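Local atomic coordinates of GDP-6-deoxy-D-mannose reductase (Pseudomonas aeruginosa, PDB entry 6X3B), a protein that probably reduces GDP-4-dehydro-6-deoxy-D-mannose to GDP-rhamnose with NADPH, serving synthesis of the O-antigen of lipopolysaccharide. Residues A110-G115 with I167-R172; T47-L52 with A231-L236. All blocks are in the same frame, centred on the assembly; numbering follows the deposited sequence.

Contact 1: A110-G115 with I167-R172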
loop_
_atom_site.group_PDB
_atom_site.type_symbol
_atom_site.label_atom_id
_atom_site.label_comp_id
_atom_site.label_asym_id
_atom_site.label_seq_id
_atom_site.Cartn_x
_atom_site.Cartn_y
_atom_site.Cartn_z
ATOM N N ALA A 110 4.590 9.323 17.436
ATOM C CA ALA A 110 4.433 9.600 18.859
ATOM C C ALA A 110 5.120 8.527 19.708
ATOM O O ALA A 110 5.815 8.839 20.685
ATOM C CB ALA A 110 2.946 9.699 19.217
ATOM N N LEU A 111 4.915 7.252 19.358
ATOM C CA LEU A 111 5.604 6.161 20.049
ATOM C C LEU A 111 7.116 6.324 19.944
ATOM O O LEU A 111 7.847 6.168 20.937
ATOM C CB LEU A 111 5.164 4.811 19.465
ATOM C CG LEU A 111 3.773 4.303 19.885
ATOM C CD1 LEU A 111 3.251 3.211 18.958
ATOM C CD2 LEU A 111 3.778 3.807 21.334
ATOM N N LYS A 112 7.603 6.649 18.744
ATOM C CA LYS A 112 9.035 6.840 18.543
ATOM C C LYS A 112 9.567 7.949 19.441
ATOM O O LYS A 112 10.584 7.776 20.133
ATOM C CB LYS A 112 9.318 7.154 17.066
ATOM C CG LYS A 112 10.836 7.299 16.779
ATOM C CD LYS A 112 11.138 7.528 15.282
ATOM C CE LYS A 112 12.629 7.839 15.080
ATOM N NZ LYS A 112 12.950 8.132 13.650
ATOM N N ALA A 113 8.876 9.098 19.461
ATOM C CA ALA A 113 9.353 10.224 20.258
ATOM C C ALA A 113 9.387 9.884 21.743
ATOM O O ALA A 113 10.240 10.398 22.476
ATOM C CB ALA A 113 8.475 11.454 20.024
ATOM N N ARG A 114 8.461 9.040 22.199
ATOM C CA ARG A 114 8.404 8.652 23.604
ATOM C C ARG A 114 9.502 7.653 23.984
ATOM O O ARG A 114 9.823 7.511 25.171
ATOM C CB ARG A 114 7.021 8.076 23.905
ATOM C CG ARG A 114 6.876 7.363 25.260
ATOM C CD ARG A 114 6.907 8.319 26.448
ATOM N NE ARG A 114 6.685 7.590 27.697
ATOM C CZ ARG A 114 7.633 6.884 28.313
ATOM N NH1 ARG A 114 8.859 6.825 27.802
ATOM N NH2 ARG A 114 7.358 6.227 29.431
ATOM N N GLY A 115 10.104 6.984 23.010
ATOM C CA GLY A 115 11.151 6.009 23.262
ATOM C C GLY A 115 10.742 4.579 23.013
ATOM O O GLY A 115 11.520 3.662 23.312
ATOM N N ILE A 167 11.517 -2.029 9.376
ATOM C CA ILE A 167 12.804 -2.055 8.690
ATOM C C ILE A 167 13.658 -0.873 9.113
ATOM O O ILE A 167 14.825 -1.039 9.472
ATOM C CB ILE A 167 12.596 -2.079 7.165
ATOM C CG1 ILE A 167 11.978 -3.406 6.741
ATOM C CG2 ILE A 167 13.926 -1.786 6.413
ATOM C CD1 ILE A 167 11.420 -3.394 5.329
ATOM N N THR A 168 13.075 0.334 9.122
ATOM C CA THR A 168 13.858 1.546 9.367
ATOM C C THR A 168 14.220 1.698 10.841
ATOM O O THR A 168 15.342 2.106 11.176
ATOM C CB THR A 168 13.079 2.777 8.901
ATOM O OG1 THR A 168 12.880 2.694 7.478
ATOM C CG2 THR A 168 13.872 4.044 9.212
ATOM N N GLU A 169 13.283 1.418 11.737
ATOM C CA GLU A 169 13.532 1.654 13.159
ATOM C C GLU A 169 14.039 0.427 13.909
ATOM O O GLU A 169 14.522 0.576 15.038
ATOM C CB GLU A 169 12.268 2.168 13.846
ATOM C CG GLU A 169 11.732 3.472 13.234
ATOM C CD GLU A 169 12.711 4.630 13.381
ATOM O OE1 GLU A 169 13.440 4.651 14.387
ATOM O OE2 GLU A 169 12.742 5.521 12.503
ATOM N N GLY A 170 13.946 -0.765 13.332
ATOM C CA GLY A 170 14.337 -1.970 14.040
ATOM C C GLY A 170 13.296 -2.528 14.993
ATOM O O GLY A 170 13.595 -3.469 15.729
ATOM N N TRP A 171 12.089 -1.983 15.008
ATOM C CA TRP A 171 11.038 -2.534 15.855
ATOM C C TRP A 171 10.569 -3.882 15.328
ATOM O O TRP A 171 10.677 -4.190 14.135
ATOM C CB TRP A 171 9.834 -1.590 15.923
ATOM C CG TRP A 171 10.142 -0.212 16.410
ATOM C CD1 TRP A 171 11.331 0.245 16.887
ATOM C CD2 TRP A 171 9.239 0.894 16.449
ATOM N NE1 TRP A 171 11.227 1.572 17.220
ATOM C CE2 TRP A 171 9.951 1.993 16.965
ATOM C CE3 TRP A 171 7.894 1.061 16.091
ATOM C CZ2 TRP A 171 9.362 3.248 17.155
ATOM C CZ3 TRP A 171 7.304 2.312 16.271
ATOM C CH2 TRP A 171 8.045 3.388 16.794
ATOM N N ARG A 172 10.013 -4.680 16.234
ATOM C CA ARG A 172 9.342 -5.929 15.885
ATOM C C ARG A 172 7.922 -5.595 15.435
ATOM O O ARG A 172 7.028 -5.373 16.263
ATOM C CB ARG A 172 9.334 -6.878 17.081
ATOM C CG ARG A 172 8.610 -8.198 16.835
ATOM C CD ARG A 172 9.037 -9.247 17.861
ATOM N NE ARG A 172 8.268 -10.485 17.787
ATOM C CZ ARG A 172 7.229 -10.750 18.575
ATOM N NH1 ARG A 172 6.836 -9.847 19.470
ATOM N NH2 ARG A 172 6.592 -11.906 18.485
#
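K112 meets two side chains here, offering its stem to the indole of W171 and its charged end to the carboxylate of E169. The indole approaches rim first: its six-membered ring points into the last turn of helix 93-114, with K112 CA in the ring plane at its edge. CH2 of W171 comes to 3.8 Å from K112 N, and CZ2 lies 3.9 Å from K112 CB, while L111 CB adds a more distant apolar touch. From there the lysine runs out as a straight rod. With CG opposite the backbone N (chi1 -177°) and every later torsion extended, NZ is carried past the indole to form a salt bridge of 2.9 Å with E169 OE2.

Each segment holds the C-terminal end of a crossover helix of the NAD(P)-binding Rossmann fold: helix 93-114 leads into strand 119-123 and helix 150-169 into strand 172-182, two adjacent parallel strands. Each helix stops at a glycine with positive phi, G115 within a Schellman motif and G170 just ahead of W171.

E169 bends at chi2 (-63°) and crosses the lysine nearly at right angles; NZ reaches OE2 from above the carboxylate plane, 38° out of it. E169 CB sits against one face of the indole, near the rim, 3.6 Å above its plane. Buried W171 also meets F116 edge-to-face and touches W165, whereas the salt bridge lies on the outer, more exposed side.

Contact 2: T47-L52 with A231-L236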
loop_
_atom_site.group_PDB
_atom_site.type_symbol
_atom_site.label_atom_id
_atom_site.label_comp_id
_atom_site.label_asym_id
_atom_site.label_seq_id
_atom_site.Cartn_x
_atom_site.Cartn_y
_atom_site.Cartn_z
ATOM N N THR A 47 -2.577 -14.206 31.262
ATOM C CA THR A 47 -1.841 -13.736 30.101
ATOM C C THR A 47 -0.618 -12.997 30.601
ATOM O O THR A 47 -0.631 -12.481 31.719
ATOM C CB THR A 47 -2.700 -12.795 29.239
ATOM O OG1 THR A 47 -1.963 -12.399 28.093
ATOM C CG2 THR A 47 -3.029 -11.544 30.018
ATOM N N PRO A 48 0.450 -12.919 29.806
ATOM C CA PRO A 48 1.571 -12.058 30.200
ATOM C C PRO A 48 1.332 -10.586 29.909
ATOM O O PRO A 48 2.162 -9.755 30.301
ATOM C CB PRO A 48 2.740 -12.608 29.366
ATOM C CG PRO A 48 2.094 -13.214 28.187
ATOM C CD PRO A 48 0.780 -13.771 28.650
ATOM N N TRP A 49 0.224 -10.236 29.254
ATOM C CA TRP A 49 -0.014 -8.865 28.817
ATOM C C TRP A 49 -0.805 -8.114 29.877
ATOM O O TRP A 49 -1.904 -8.527 30.247
ATOM C CB TRP A 49 -0.740 -8.862 27.471
ATOM C CG TRP A 49 -0.049 -9.771 26.517
ATOM C CD1 TRP A 49 -0.478 -10.999 26.086
ATOM C CD2 TRP A 49 1.235 -9.563 25.920
ATOM N NE1 TRP A 49 0.453 -11.552 25.241
ATOM C CE2 TRP A 49 1.512 -10.693 25.120
ATOM C CE3 TRP A 49 2.170 -8.524 25.968
ATOM C CZ2 TRP A 49 2.684 -10.821 24.393
ATOM C CZ3 TRP A 49 3.330 -8.646 25.235
ATOM C CH2 TRP A 49 3.581 -9.785 24.457
ATOM N N ALA A 50 -0.229 -7.030 30.381
ATOM C CA ALA A 50 -0.919 -6.119 31.284
ATOM C C ALA A 50 -1.381 -4.917 30.476
ATOM O O ALA A 50 -0.549 -4.166 29.950
ATOM C CB ALA A 50 -0.017 -5.663 32.426
ATOM N N LEU A 51 -2.694 -4.722 30.406
ATOM C CA LEU A 51 -3.258 -3.649 29.592
ATOM C C LEU A 51 -3.007 -2.294 30.243
ATOM O O LEU A 51 -3.442 -2.046 31.375
ATOM C CB LEU A 51 -4.750 -3.881 29.376
ATOM C CG LEU A 51 -5.430 -2.879 28.426
ATOM C CD1 LEU A 51 -4.784 -2.885 27.010
ATOM C CD2 LEU A 51 -6.921 -3.162 28.325
ATOM N N LEU A 52 -2.338 -1.403 29.514
ATOM C CA LEU A 52 -2.077 -0.069 30.040
ATOM C C LEU A 52 -3.347 0.782 30.002
ATOM O O LEU A 52 -4.146 0.673 29.065
ATOM C CB LEU A 52 -0.974 0.635 29.245
ATOM C CG LEU A 52 0.427 0.033 29.429
ATOM C CD1 LEU A 52 1.368 0.655 28.393
ATOM C CD2 LEU A 52 0.930 0.259 30.862
ATOM N N ALA A 231 -5.561 -15.037 18.633
ATOM C CA ALA A 231 -4.543 -15.009 17.592
ATOM C C ALA A 231 -3.652 -13.786 17.723
ATOM O O ALA A 231 -2.443 -13.891 17.531
ATOM C CB ALA A 231 -5.211 -15.051 16.210
ATOM N N TYR A 232 -4.227 -12.603 18.036
ATOM C CA TYR A 232 -3.395 -11.397 18.151
ATOM C C TYR A 232 -2.415 -11.511 19.310
ATOM O O TYR A 232 -1.245 -11.111 19.198
ATOM C CB TYR A 232 -4.251 -10.133 18.350
ATOM C CG TYR A 232 -5.176 -9.780 17.204
ATOM C CD1 TYR A 232 -5.071 -10.412 15.963
ATOM C CD2 TYR A 232 -6.168 -8.820 17.381
ATOM C CE1 TYR A 232 -5.950 -10.098 14.918
ATOM C CE2 TYR A 232 -7.046 -8.482 16.357
ATOM C CZ TYR A 232 -6.937 -9.119 15.124
ATOM O OH TYR A 232 -7.797 -8.804 14.088
ATOM N N LEU A 233 -2.882 -12.028 20.447
ATOM C CA LEU A 233 -1.991 -12.161 21.605
ATOM C C LEU A 233 -0.897 -13.198 21.352
ATOM O O LEU A 233 0.245 -13.033 21.811
ATOM C CB LEU A 233 -2.810 -12.527 22.844
ATOM C CG LEU A 233 -3.800 -11.441 23.309
ATOM C CD1 LEU A 233 -4.597 -11.939 24.519
ATOM C CD2 LEU A 233 -3.083 -10.117 23.636
ATOM N N ARG A 234 -1.228 -14.285 20.651
ATOM C CA ARG A 234 -0.194 -15.279 20.329
ATOM C C ARG A 234 0.797 -14.744 19.301
ATOM O O ARG A 234 1.984 -15.110 19.321
ATOM C CB ARG A 234 -0.841 -16.565 19.830
ATOM C CG ARG A 234 -1.712 -17.231 20.891
ATOM C CD ARG A 234 -1.977 -18.673 20.562
ATOM N NE ARG A 234 -0.830 -19.486 20.912
ATOM C CZ ARG A 234 -0.640 -20.026 22.109
ATOM N NH1 ARG A 234 -1.536 -19.839 23.068
ATOM N NH2 ARG A 234 0.452 -20.743 22.345
ATOM N N LEU A 235 0.339 -13.848 18.424
ATOM C CA LEU A 235 1.265 -13.173 17.525
ATOM C C LEU A 235 2.238 -12.295 18.304
ATOM O O LEU A 235 3.447 -12.293 18.019
ATOM C CB LEU A 235 0.487 -12.357 16.491
ATOM C CG LEU A 235 -0.056 -13.185 15.330
ATOM C CD1 LEU A 235 -0.981 -12.334 14.441
ATOM C CD2 LEU A 235 1.099 -13.766 14.531
ATOM N N LEU A 236 1.729 -11.523 19.280
ATOM C CA LEU A 236 2.617 -10.738 20.136
ATOM C C LEU A 236 3.653 -11.632 20.802
ATOM O O LEU A 236 4.817 -11.244 20.944
ATOM C CB LEU A 236 1.827 -10.010 21.222
ATOM C CG LEU A 236 0.824 -8.938 20.784
ATOM C CD1 LEU A 236 0.212 -8.298 22.034
ATOM C CD2 LEU A 236 1.518 -7.869 19.949
#
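W49 dominates this buried contact, reaching from a short strand to lay its indole along helix 225-238, where L233 and L236, three residues apart on the helix, receive it. Two torsions orient it: with chi1 -49° CG lies beside the backbone N and opposite the carbonyl carbon, and chi2 107° turns one face of the ring toward the helix.

L236 occupies that face. Its CD1 sits over the centre of the six-membered ring, 4.1 Å from the centroid and only 8° off the ring normal, a well-centred CH-pi contact. L236 reaches it with CG beside its own N and CD1 extended beyond, while CB closes in on the benzo side at 3.4 Å from W49 CZ2, which is tight packing. L233 takes the pyrrole end: its CD2 approaches W49 CD1 at 3.7 Å from an oblique direction, the two side chains passing each other in opposite senses. Both leucines thus meet the indole from the same side of its plane. On the opposite face, P48 CG lies 3.8 Å above the plane, toward the rim, so that the residue just before W49 and a leucine from the far helix sandwich the ring. The contact illustrates how a single aromatic side chain can join an edge strand to a helix.

Strand 49-51 pairs in parallel with strand 23-28, and W49 also packs on Q23 and L25 of that strand. Helix 225-238 packs across the central strands of the same Rossmann sheet: L236 touches T119 and L121 of strand 119-123, while Y232 and L235 meet A176 of strand 172-182.

Followed from the N terminus, the chain first passes 47-52, then both segments of contact 1, and returns in 231-236 to complete contact 2. Contact 1 closes a loop of 51 residues, nested inside the 178-residue loop closed by contact 2. The inner one ties the ends of two successive crossover helices on one side of the sheet; the outer one joins strand 49-51 to helix 225-238, on the other side, an example of nested closures within one Rossmann fold. Strand 172-182 starts where contact 1 ends and connects the two: R172 NH1 probably hydrogen-bonds to L236 O, at 2.9 Å. Their centres are 19 Å apart, and both fall within the epimerase/dehydratase family region.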